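Local structure of protein yhhW (Escherichia coli, 1TQ5) at residues 3-8 / 21-26; 15-20 / 52-57; 43-48 / 113-118; 73-78 / 101-106. The protein shows quercetin 2,3-dioxygenase activity in vitro, opening the flavonol with O2 and releasing carbon monoxide, with one divalent metal ion as cofactor. All blocks are in the same frame, centred on the assembly; numbering follows the deposited sequence.

In the fold
Interactions 2, 3 and 4 lie within the N-terminal cupin of this bicupin; interaction 1 ties that cupin to the edge of the other half's sheet. Interaction 3 is buried and pairs two strands of the seven-stranded sheet; interaction 4 does the same in the facing four-stranded sheet, one side toward the cadmium ion and the other partly exposed. Both rest on backbone ladders. Interactions 1 and 2 share strand 18-22 and depend on side chains: a buried arginine's grip on a carbonyl in the partly buried interaction 1, aromatic packing near the surface in interaction 2. Interaction 2 touches both ladders, through Ser20 and Asp46 toward interaction 3 and through Phe54 and Glu103 toward interaction 4.

Interaction 1 of 4, residues 3-8 / 21-26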
# COMPACT_ATOMS: atom_id res chain seq x y z
N TYR A 3 -4.78 17.07 0.66
CA TYR A 3 -3.38 17.40 0.45
C TYR A 3 -2.67 16.45 -0.51
O TYR A 3 -2.82 15.24 -0.45
CB TYR A 3 -2.68 17.46 1.80
CG TYR A 3 -3.31 18.52 2.69
CD1 TYR A 3 -3.15 19.87 2.40
CD2 TYR A 3 -4.10 18.16 3.78
CE1 TYR A 3 -3.78 20.85 3.16
CE2 TYR A 3 -4.74 19.13 4.55
CZ TYR A 3 -4.57 20.47 4.24
OH TYR A 3 -5.19 21.44 5.00
N LEU A 4 -1.90 17.04 -1.41
CA LEU A 4 -1.17 16.28 -2.40
C LEU A 4 0.26 15.96 -1.99
O LEU A 4 1.04 16.85 -1.67
CB LEU A 4 -1.17 17.04 -3.73
CG LEU A 4 -0.38 16.47 -4.92
CD1 LEU A 4 -1.07 15.23 -5.47
CD2 LEU A 4 -0.28 17.54 -6.00
N ARG A 5 0.58 14.67 -1.97
CA ARG A 5 1.92 14.21 -1.65
C ARG A 5 2.57 13.90 -3.00
O ARG A 5 2.41 12.80 -3.52
CB ARG A 5 1.85 12.96 -0.78
CG ARG A 5 3.18 12.28 -0.51
CD ARG A 5 4.19 13.25 0.07
NE ARG A 5 5.27 12.56 0.76
CZ ARG A 5 6.41 13.16 1.12
NH1 ARG A 5 6.60 14.43 0.83
NH2 ARG A 5 7.34 12.48 1.77
N LYS A 6 3.28 14.87 -3.57
CA LYS A 6 3.91 14.69 -4.87
C LYS A 6 4.92 13.56 -4.92
O LYS A 6 5.72 13.39 -4.00
CB LYS A 6 4.59 15.98 -5.33
CG LYS A 6 3.63 17.09 -5.76
CD LYS A 6 4.40 18.26 -6.35
CE LYS A 6 3.48 19.39 -6.77
NZ LYS A 6 2.79 20.02 -5.61
N ALA A 7 4.90 12.81 -6.01
CA ALA A 7 5.82 11.70 -6.20
C ALA A 7 7.29 12.11 -6.13
O ALA A 7 8.10 11.40 -5.52
CB ALA A 7 5.54 11.01 -7.53
N ASN A 8 7.63 13.25 -6.73
CA ASN A 8 9.02 13.71 -6.75
C ASN A 8 9.53 14.29 -5.42
O ASN A 8 10.72 14.50 -5.25
CB ASN A 8 9.21 14.76 -7.85
CG ASN A 8 8.38 16.01 -7.62
OD1 ASN A 8 7.16 15.95 -7.53
ND2 ASN A 8 9.05 17.16 -7.52
N TRP A 21 11.34 4.85 -2.82
CA TRP A 21 10.74 6.16 -2.62
C TRP A 21 9.82 6.02 -1.41
O TRP A 21 8.95 5.15 -1.38
CB TRP A 21 9.95 6.61 -3.85
CG TRP A 21 10.84 6.84 -5.02
CD1 TRP A 21 11.37 5.90 -5.86
CD2 TRP A 21 11.37 8.10 -5.45
NE1 TRP A 21 12.21 6.49 -6.77
CE2 TRP A 21 12.23 7.84 -6.54
CE3 TRP A 21 11.22 9.42 -5.01
CZ2 TRP A 21 12.93 8.86 -7.20
CZ3 TRP A 21 11.91 10.44 -5.67
CH2 TRP A 21 12.76 10.15 -6.75
N HIS A 22 10.03 6.86 -0.40
CA HIS A 22 9.25 6.80 0.83
C HIS A 22 8.16 7.86 0.89
O HIS A 22 8.45 9.06 0.80
CB HIS A 22 10.16 7.00 2.04
CG HIS A 22 11.31 6.06 2.09
ND1 HIS A 22 11.15 4.70 2.24
CD2 HIS A 22 12.64 6.27 1.99
CE1 HIS A 22 12.34 4.12 2.23
NE2 HIS A 22 13.26 5.05 2.08
N THR A 23 6.92 7.43 1.07
CA THR A 23 5.83 8.38 1.16
C THR A 23 5.83 9.07 2.53
O THR A 23 5.50 10.25 2.62
CB THR A 23 4.47 7.69 0.95
OG1 THR A 23 4.37 7.25 -0.41
CG2 THR A 23 3.34 8.65 1.26
N PHE A 24 6.20 8.33 3.57
CA PHE A 24 6.25 8.85 4.94
C PHE A 24 7.63 8.63 5.54
O PHE A 24 8.41 7.82 5.05
CB PHE A 24 5.24 8.12 5.85
CG PHE A 24 3.83 8.14 5.35
CD1 PHE A 24 3.07 9.30 5.39
CD2 PHE A 24 3.26 6.99 4.81
CE1 PHE A 24 1.77 9.32 4.91
CE2 PHE A 24 1.96 7.00 4.32
CZ PHE A 24 1.22 8.17 4.37
N SER A 25 7.90 9.34 6.64
CA SER A 25 9.16 9.21 7.35
C SER A 25 9.45 7.72 7.49
O SER A 25 8.60 6.95 7.96
CB SER A 25 9.06 9.85 8.74
OG SER A 25 8.62 11.19 8.65
N PHE A 26 10.65 7.31 7.09
CA PHE A 26 11.04 5.91 7.16
C PHE A 26 12.52 5.80 7.52
O PHE A 26 13.36 6.48 6.93
CB PHE A 26 10.80 5.22 5.82
CG PHE A 26 10.93 3.73 5.87
CD1 PHE A 26 9.92 2.95 6.42
CD2 PHE A 26 12.06 3.09 5.37
CE1 PHE A 26 10.04 1.56 6.48
CE2 PHE A 26 12.19 1.70 5.42
CZ PHE A 26 11.17 0.94 5.97
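Arg5 and Thr23 carry this contact, with Trp21 as the third partner, and they join the two halves of the bicupin. Strand 2-5 is the edge strand of the sheet that otherwise holds strands from 141 to 228, whereas strand 18-22 belongs to the seven-stranded sheet of the N-terminal cupin. No backbone ladder links 3-8 with 21-26, so the long arginine side chain spans the gap.

Its CG points away from the backbone N (chi1 173°), and a bend at the next bond (chi2 54°) brings the guanidinium side-on to one carbonyl. NE donates to Thr23 O over 3.0 Å, within the carbonyl plane and on a lone pair. NH2 reaches the same Thr23 O, also at 3.0 Å, but from well above that plane. Both bonds are somewhat bent, as expected when two N-H groups converge on a single atom.

The guanidinium is further used by Tyr29 OH, which NH2 meets, and by the ring of Phe34, in a cation-pi contact. A leucine here would probably leave Thr23 O without these two donors and Tyr29 without its guanidinium mate, in a buried place. Threonine suits its position by offering both a hydroxyl, weakly bonded to Ile43 O, and a methyl for packing: CG2 lies 4.0 Å from Arg5 CG and over the centre of one face of the Phe24 ring.

At the outer end Trp21, whose ring stacks on His12, spreads toward the short 3-10 turn at Ala7 and Asn8. Ala7 O, which accepts a hydrogen bond from Arg10 NE, lies 3.7 Å from Trp21 CE3.

Interaction 2 of 4, residues 15-20 / 52-57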
# COMPACT_ATOMS: atom_id res chain seq x y z
N HIS A 15 20.38 2.30 -3.30
CA HIS A 15 21.54 1.49 -2.92
C HIS A 15 21.95 0.57 -4.07
O HIS A 15 22.68 -0.40 -3.87
CB HIS A 15 21.20 0.64 -1.70
CG HIS A 15 20.58 1.41 -0.58
ND1 HIS A 15 21.19 2.48 0.03
CD2 HIS A 15 19.39 1.25 0.06
CE1 HIS A 15 20.42 2.95 0.99
NE2 HIS A 15 19.32 2.22 1.03
N GLY A 16 21.48 0.87 -5.27
CA GLY A 16 21.82 0.04 -6.41
C GLY A 16 20.89 -1.16 -6.53
O GLY A 16 20.10 -1.24 -7.47
N TRP A 17 20.98 -2.09 -5.58
CA TRP A 17 20.14 -3.28 -5.59
C TRP A 17 18.70 -2.91 -5.27
O TRP A 17 17.76 -3.58 -5.70
CB TRP A 17 20.65 -4.30 -4.57
CG TRP A 17 20.58 -3.82 -3.15
CD1 TRP A 17 21.47 -3.00 -2.52
CD2 TRP A 17 19.55 -4.11 -2.20
NE1 TRP A 17 21.07 -2.76 -1.22
CE2 TRP A 17 19.89 -3.43 -1.00
CE3 TRP A 17 18.38 -4.88 -2.23
CZ2 TRP A 17 19.10 -3.50 0.15
CZ3 TRP A 17 17.59 -4.95 -1.09
CH2 TRP A 17 17.96 -4.26 0.09
N LEU A 18 18.54 -1.85 -4.49
CA LEU A 18 17.23 -1.35 -4.11
C LEU A 18 17.15 0.16 -4.33
O LEU A 18 18.07 0.90 -3.97
CB LEU A 18 16.96 -1.64 -2.63
CG LEU A 18 15.72 -0.96 -2.04
CD1 LEU A 18 14.46 -1.61 -2.59
CD2 LEU A 18 15.75 -1.07 -0.53
N ASP A 19 16.06 0.59 -4.94
CA ASP A 19 15.79 2.01 -5.20
C ASP A 19 14.42 2.21 -4.56
O ASP A 19 13.42 1.68 -5.04
CB ASP A 19 15.72 2.28 -6.70
CG ASP A 19 15.54 3.75 -7.01
OD1 ASP A 19 16.49 4.53 -6.78
OD2 ASP A 19 14.45 4.13 -7.49
N SER A 20 14.36 3.00 -3.49
CA SER A 20 13.11 3.19 -2.76
C SER A 20 12.63 4.63 -2.57
O SER A 20 13.39 5.52 -2.21
CB SER A 20 13.26 2.50 -1.39
OG SER A 20 12.06 2.51 -0.64
N GLN A 52 18.30 -9.95 -6.14
CA GLN A 52 18.53 -9.27 -4.87
C GLN A 52 17.28 -9.22 -4.01
O GLN A 52 16.19 -9.60 -4.45
CB GLN A 52 19.03 -7.84 -5.11
CG GLN A 52 20.53 -7.74 -5.30
CD GLN A 52 21.30 -7.86 -3.99
OE1 GLN A 52 22.53 -7.94 -3.99
NE2 GLN A 52 20.57 -7.87 -2.88
N GLY A 53 17.44 -8.75 -2.77
CA GLY A 53 16.31 -8.65 -1.87
C GLY A 53 16.72 -8.36 -0.44
O GLY A 53 17.90 -8.15 -0.15
N PHE A 54 15.74 -8.34 0.46
CA PHE A 54 15.98 -8.06 1.87
C PHE A 54 16.28 -9.34 2.64
O PHE A 54 15.46 -10.26 2.67
CB PHE A 54 14.74 -7.40 2.48
CG PHE A 54 14.36 -6.10 1.82
CD1 PHE A 54 14.91 -4.90 2.25
CD2 PHE A 54 13.46 -6.08 0.76
CE1 PHE A 54 14.58 -3.70 1.63
CE2 PHE A 54 13.12 -4.89 0.13
CZ PHE A 54 13.68 -3.69 0.57
N GLY A 55 17.46 -9.40 3.26
CA GLY A 55 17.83 -10.57 4.04
C GLY A 55 16.87 -10.71 5.21
O GLY A 55 16.00 -9.87 5.38
N THR A 56 17.03 -11.74 6.02
CA THR A 56 16.13 -11.95 7.15
C THR A 56 16.24 -10.87 8.22
O THR A 56 17.34 -10.48 8.63
CB THR A 56 16.38 -13.31 7.83
OG1 THR A 56 16.47 -14.34 6.83
CG2 THR A 56 15.24 -13.64 8.78
N HIS A 57 15.08 -10.40 8.68
CA HIS A 57 14.99 -9.36 9.71
C HIS A 57 13.69 -9.52 10.48
O HIS A 57 12.68 -10.00 9.95
CB HIS A 57 15.07 -7.97 9.07
CG HIS A 57 14.38 -7.88 7.74
ND1 HIS A 57 13.01 -8.00 7.60
CD2 HIS A 57 14.87 -7.73 6.49
CE1 HIS A 57 12.70 -7.91 6.33
NE2 HIS A 57 13.81 -7.75 5.63
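Trp17 and Leu18 close on Phe54 where two sheets of the N-terminal cupin come together: strand 18-22 belongs to the seven-stranded sheet, and strand 53-59, which carries the metal-binding residue His57, is an edge strand of the four-stranded one. Just before its strand, the chain turns with His15 N bonded to Leu18 O, and Trp17 stands out from this turn.

With CG set between the backbone N and the carbonyl carbon (chi1 63°), the indole is directed toward residues 52-54. Trp17 CB rests 3.5 Å from Gln52 CG, part of a flexible aliphatic stem that suits this partly exposed border. Farther along, Trp17 CZ3 approaches Gly53 O to 3.3 Å; the backbone at Gly53 is almost fully stretched, a conformation that a residue without CB takes up easily.

The six-membered ring then ends in a T-shaped (edge-to-face) pair with Phe54: its edge points at the phenyl face, centroids 5.3 Å apart and planes at 73°. Aromatics suit the spot because the edge of one broad ring can pack on the face of the other where the two sheets meet. Phe54 in turn packs on Ile48 and lies close to Glu103, a residue that by similarity binds the metal.

Leu18 follows, its CB against one face of the Trp17 indole. Its branched tip spans the end of the phenyl ring, where Leu18 CD2 comes within 3.5 Å of Phe54 CZ.

Interaction 3 of 4, residues 43-48 / 113-118; sequences INDDVI and HLYQIW
A histidine-carboxylate hydrogen bond joins His113 to Asp45 within an antiparallel pair of strands. His113 NE2 donates to Asp45 OD1 across 2.8 Å, meeting the oxygen on its syn side, and imidazole and carboxylate are nearly coplanar (19°). Both side chains start out opposite their backbone N (chi1 -173° for Asp45, -174° for His113), which carries the two groups toward each other. Asp45 OD2 forms a salt bridge with Arg10, so both carboxylate oxygens are engaged. Over one face of the imidazole sits Val47 CG2, 4.0 Å from its centroid. A leucine in place of His113 would probably leave Asp45 OD1 without this donor and the carboxylate freer to turn.

Strands 40-48 and 112-119 are neighbours in the seven-stranded sheet of the N-terminal cupin. Asn44 and Gln116 form one hydrogen-bonded pair; Asp46 and Leu114 form another, with Asp46 N to Leu114 O at 2.8 Å.

On the face bearing Asp45 and His113, beta-branched Ile43 suits a buried strand: its CG2 lies 3.8 Å from Tyr115 CD2, and its CG1 presses on Ile117 CD1 at 3.4 Å, tighter than usual van der Waals contact. Tyr115 OH reaches on to Gln186, in the sheet of the other cupin half. The opposite face holds Asp46 and the Gln116 side chain, the latter about 5 Å from the bound cadmium ion. Polar groups can be buried here because their ends are met: Asp46 OD1 bonds to Ser20 OG and Gln116 NE2 to Thr66 OG1.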
# COMPACT_ATOMS: atom_id res chain seq x y z
N ILE A 43 4.56 3.57 3.17
CA ILE A 43 4.27 3.30 1.76
C ILE A 43 5.59 3.48 1.05
O ILE A 43 6.04 4.61 0.79
CB ILE A 43 3.25 4.27 1.11
CG1 ILE A 43 1.83 3.94 1.54
CG2 ILE A 43 3.31 4.13 -0.42
CD1 ILE A 43 1.56 4.17 2.98
N ASN A 44 6.25 2.36 0.77
CA ASN A 44 7.51 2.40 0.09
C ASN A 44 7.34 1.85 -1.31
O ASN A 44 6.77 0.77 -1.51
CB ASN A 44 8.57 1.60 0.85
CG ASN A 44 9.00 2.28 2.14
OD1 ASN A 44 8.83 3.49 2.29
ND2 ASN A 44 9.57 1.51 3.06
N ASP A 45 7.80 2.62 -2.28
CA ASP A 45 7.74 2.28 -3.69
C ASP A 45 9.13 1.72 -3.98
O ASP A 45 10.06 2.48 -4.21
CB ASP A 45 7.50 3.56 -4.49
CG ASP A 45 7.25 3.31 -5.96
OD1 ASP A 45 7.87 2.38 -6.53
OD2 ASP A 45 6.45 4.07 -6.56
N ASP A 46 9.26 0.39 -3.96
CA ASP A 46 10.56 -0.25 -4.16
C ASP A 46 10.81 -0.94 -5.50
O ASP A 46 9.94 -1.61 -6.04
CB ASP A 46 10.84 -1.29 -3.07
CG ASP A 46 10.69 -0.74 -1.67
OD1 ASP A 46 10.97 0.46 -1.46
OD2 ASP A 46 10.31 -1.52 -0.76
N VAL A 47 12.02 -0.78 -6.00
CA VAL A 47 12.44 -1.41 -7.24
C VAL A 47 13.70 -2.18 -6.88
O VAL A 47 14.71 -1.59 -6.46
CB VAL A 47 12.74 -0.37 -8.33
CG1 VAL A 47 13.45 -1.03 -9.49
CG2 VAL A 47 11.45 0.27 -8.79
N ILE A 48 13.63 -3.50 -7.04
CA ILE A 48 14.73 -4.39 -6.70
C ILE A 48 15.37 -5.10 -7.89
O ILE A 48 14.68 -5.64 -8.75
CB ILE A 48 14.24 -5.45 -5.69
CG1 ILE A 48 13.72 -4.76 -4.43
CG2 ILE A 48 15.36 -6.44 -5.35
CD1 ILE A 48 13.13 -5.71 -3.40
N HIS A 113 9.32 -4.66 -9.04
CA HIS A 113 8.76 -3.37 -8.65
C HIS A 113 7.57 -3.63 -7.75
O HIS A 113 6.59 -4.27 -8.16
CB HIS A 113 8.34 -2.58 -9.88
CG HIS A 113 7.88 -1.19 -9.57
ND1 HIS A 113 7.36 -0.35 -10.53
CD2 HIS A 113 7.87 -0.49 -8.41
CE1 HIS A 113 7.04 0.81 -9.98
NE2 HIS A 113 7.35 0.75 -8.69
N LEU A 114 7.63 -3.14 -6.51
CA LEU A 114 6.53 -3.35 -5.58
C LEU A 114 6.29 -2.22 -4.59
O LEU A 114 7.13 -1.34 -4.40
CB LEU A 114 6.75 -4.65 -4.81
CG LEU A 114 8.01 -4.75 -3.94
CD1 LEU A 114 7.93 -3.78 -2.78
CD2 LEU A 114 8.16 -6.16 -3.41
N TYR A 115 5.11 -2.26 -3.97
CA TYR A 115 4.75 -1.31 -2.94
C TYR A 115 4.81 -2.10 -1.64
O TYR A 115 4.29 -3.21 -1.56
CB TYR A 115 3.32 -0.80 -3.11
CG TYR A 115 3.18 0.48 -3.91
CD1 TYR A 115 2.66 0.46 -5.20
CD2 TYR A 115 3.55 1.71 -3.36
CE1 TYR A 115 2.51 1.64 -5.93
CE2 TYR A 115 3.41 2.89 -4.09
CZ TYR A 115 2.88 2.85 -5.37
OH TYR A 115 2.72 4.02 -6.09
N GLN A 116 5.47 -1.55 -0.63
CA GLN A 116 5.56 -2.19 0.68
C GLN A 116 4.78 -1.29 1.62
O GLN A 116 5.22 -0.19 1.95
CB GLN A 116 7.01 -2.31 1.14
CG GLN A 116 7.73 -3.53 0.61
CD GLN A 116 7.17 -4.83 1.17
OE1 GLN A 116 7.29 -5.10 2.37
NE2 GLN A 116 6.56 -5.63 0.32
N ILE A 117 3.61 -1.76 2.05
CA ILE A 117 2.72 -1.01 2.92
C ILE A 117 2.69 -1.52 4.37
O ILE A 117 2.55 -2.71 4.60
CB ILE A 117 1.28 -1.06 2.37
CG1 ILE A 117 1.28 -0.70 0.88
CG2 ILE A 117 0.37 -0.14 3.17
CD1 ILE A 117 1.84 0.66 0.57
N TRP A 118 2.79 -0.61 5.34
CA TRP A 118 2.74 -0.98 6.75
C TRP A 118 1.52 -0.36 7.41
O TRP A 118 1.30 0.85 7.32
CB TRP A 118 3.99 -0.50 7.51
CG TRP A 118 5.27 -1.22 7.17
CD1 TRP A 118 5.57 -1.87 6.00
CD2 TRP A 118 6.45 -1.26 7.97
NE1 TRP A 118 6.87 -2.30 6.02
CE2 TRP A 118 7.44 -1.94 7.22
CE3 TRP A 118 6.78 -0.78 9.24
CZ2 TRP A 118 8.74 -2.16 7.70
CZ3 TRP A 118 8.07 -0.99 9.72
CH2 TRP A 118 9.03 -1.67 8.95

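Interaction 4 of 4, residues 73-78 / 101-106. With CD (cadmium ion), chain B.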
# COMPACT_ATOMS: atom_id res chain seq x y z
N VAL A 73 8.13 -11.63 -6.65
CA VAL A 73 8.80 -11.54 -5.37
C VAL A 73 8.64 -12.87 -4.64
O VAL A 73 7.58 -13.50 -4.70
CB VAL A 73 8.23 -10.42 -4.48
CG1 VAL A 73 6.77 -10.70 -4.14
CG2 VAL A 73 9.07 -10.28 -3.22
N GLU A 74 9.71 -13.31 -3.98
CA GLU A 74 9.70 -14.56 -3.23
C GLU A 74 9.72 -14.25 -1.74
O GLU A 74 10.62 -13.56 -1.24
CB GLU A 74 10.92 -15.39 -3.60
CG GLU A 74 11.07 -16.67 -2.78
CD GLU A 74 10.51 -17.89 -3.47
OE1 GLU A 74 10.98 -18.20 -4.59
OE2 GLU A 74 9.61 -18.54 -2.90
N HIS A 75 8.73 -14.76 -1.02
CA HIS A 75 8.63 -14.54 0.42
C HIS A 75 9.05 -15.76 1.23
O HIS A 75 8.77 -16.90 0.86
CB HIS A 75 7.20 -14.13 0.78
CG HIS A 75 6.91 -14.18 2.24
ND1 HIS A 75 6.61 -15.35 2.91
CD2 HIS A 75 6.85 -13.19 3.17
CE1 HIS A 75 6.39 -15.08 4.19
NE2 HIS A 75 6.53 -13.78 4.37
N GLN A 76 9.73 -15.50 2.35
CA GLN A 76 10.18 -16.54 3.27
C GLN A 76 10.07 -15.97 4.68
O GLN A 76 10.50 -14.84 4.93
CB GLN A 76 11.63 -16.93 2.97
CG GLN A 76 11.81 -17.68 1.65
CD GLN A 76 13.26 -17.85 1.26
OE1 GLN A 76 14.06 -18.43 2.00
NE2 GLN A 76 13.62 -17.34 0.09
N ASP A 77 9.51 -16.73 5.61
CA ASP A 77 9.37 -16.22 6.97
C ASP A 77 9.73 -17.22 8.06
O ASP A 77 9.77 -18.43 7.82
CB ASP A 77 7.94 -15.71 7.19
CG ASP A 77 6.90 -16.82 7.13
OD1 ASP A 77 5.70 -16.50 6.98
OD2 ASP A 77 7.28 -18.01 7.24
N SER A 78 10.00 -16.69 9.25
CA SER A 78 10.34 -17.49 10.42
C SER A 78 9.15 -18.40 10.69
O SER A 78 8.41 -18.22 11.65
CB SER A 78 10.60 -16.58 11.62
OG SER A 78 10.94 -17.33 12.77
N HIS A 101 11.44 -12.30 8.46
CA HIS A 101 11.15 -12.66 7.09
C HIS A 101 12.14 -12.03 6.13
O HIS A 101 12.92 -11.16 6.50
CB HIS A 101 9.73 -12.25 6.69
CG HIS A 101 9.57 -10.79 6.41
ND1 HIS A 101 8.75 -10.31 5.41
CD2 HIS A 101 10.12 -9.70 7.00
CE1 HIS A 101 8.81 -8.99 5.39
NE2 HIS A 101 9.63 -8.59 6.34
N SER A 102 12.10 -12.50 4.88
CA SER A 102 12.95 -11.97 3.84
C SER A 102 12.13 -11.96 2.56
O SER A 102 11.17 -12.73 2.43
CB SER A 102 14.19 -12.85 3.65
OG SER A 102 13.83 -14.09 3.07
N GLU A 103 12.50 -11.09 1.64
CA GLU A 103 11.83 -10.95 0.35
C GLU A 103 12.89 -10.68 -0.70
O GLU A 103 13.68 -9.75 -0.55
CB GLU A 103 10.84 -9.78 0.35
CG GLU A 103 9.40 -10.15 0.61
CD GLU A 103 8.99 -9.93 2.05
OE1 GLU A 103 9.32 -8.85 2.58
OE2 GLU A 103 8.33 -10.82 2.63
N TYR A 104 12.90 -11.46 -1.76
CA TYR A 104 13.89 -11.25 -2.80
C TYR A 104 13.30 -11.43 -4.19
O TYR A 104 12.19 -11.94 -4.36
CB TYR A 104 15.09 -12.18 -2.60
CG TYR A 104 14.82 -13.63 -2.94
CD1 TYR A 104 14.94 -14.09 -4.25
CD2 TYR A 104 14.42 -14.53 -1.96
CE1 TYR A 104 14.66 -15.41 -4.57
CE2 TYR A 104 14.14 -15.86 -2.27
CZ TYR A 104 14.26 -16.29 -3.58
OH TYR A 104 13.97 -17.59 -3.91
N ASN A 105 14.05 -10.98 -5.19
CA ASN A 105 13.65 -11.09 -6.58
C ASN A 105 14.24 -12.39 -7.09
O ASN A 105 15.46 -12.50 -7.25
CB ASN A 105 14.20 -9.91 -7.36
CG ASN A 105 13.81 -9.94 -8.82
OD1 ASN A 105 13.19 -10.90 -9.29
ND2 ASN A 105 14.18 -8.90 -9.55
N PRO A 106 13.40 -13.41 -7.33
CA PRO A 106 13.88 -14.71 -7.83
C PRO A 106 14.37 -14.70 -9.28
O PRO A 106 15.13 -15.57 -9.70
CB PRO A 106 12.67 -15.62 -7.63
CG PRO A 106 11.52 -14.68 -7.88
CD PRO A 106 11.95 -13.45 -7.09
CD CD B . 10.52 -6.18 6.53
O HOH W 1 13.25 -19.90 -4.91
O HOH W 2 11.56 -3.77 7.01
O HOH W 3 8.94 -4.90 5.04
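Four backbone bonds tie Glu74 to Tyr104 and Gln76 to Ser102, pairing strands 72-77 and 99-104 as an antiparallel ladder in the four-stranded sheet of the N-terminal cupin. The two faces of the ladder differ sharply.

The face bearing His75, His101 and Glu103 is the more buried one, most of its residues enclosed, and looks toward the metal. Here Val73, a compact branched residue fit for a buried spot, sets CG2 3.8 Å from Glu103 CG, and the His75 ring stacks on Tyr130. Asp77 CB touches His101 CB at 3.9 Å. In His101, CG sits between the backbone N and the carbonyl carbon (chi1 77°), which turns the ring away from 73-77 and toward the cadmium ion; NE2 binds it at 2.6 Å, the metal lying in the ring plane. His59 and two waters also hold the ion. His57 is another metal-binding residue of the protein, and Glu103 probably is, by similarity, though neither bonds to the cadmium ion here.

On the reverse face, serine, glutamine, glutamate and tyrosine suit partial exposure to solvent. Ser102 OG lies 3.6 Å from Gln76 CB. Glu74 runs alongside Tyr104, bent at chi2, its aliphatic stem across the ring: CB stands over the face, 3.7 Å from the centroid, in a CH-pi contact. One water links the two polar ends, donating to Glu74 OE1 at 2.9 Å and lying 2.6 Å from Tyr104 OH.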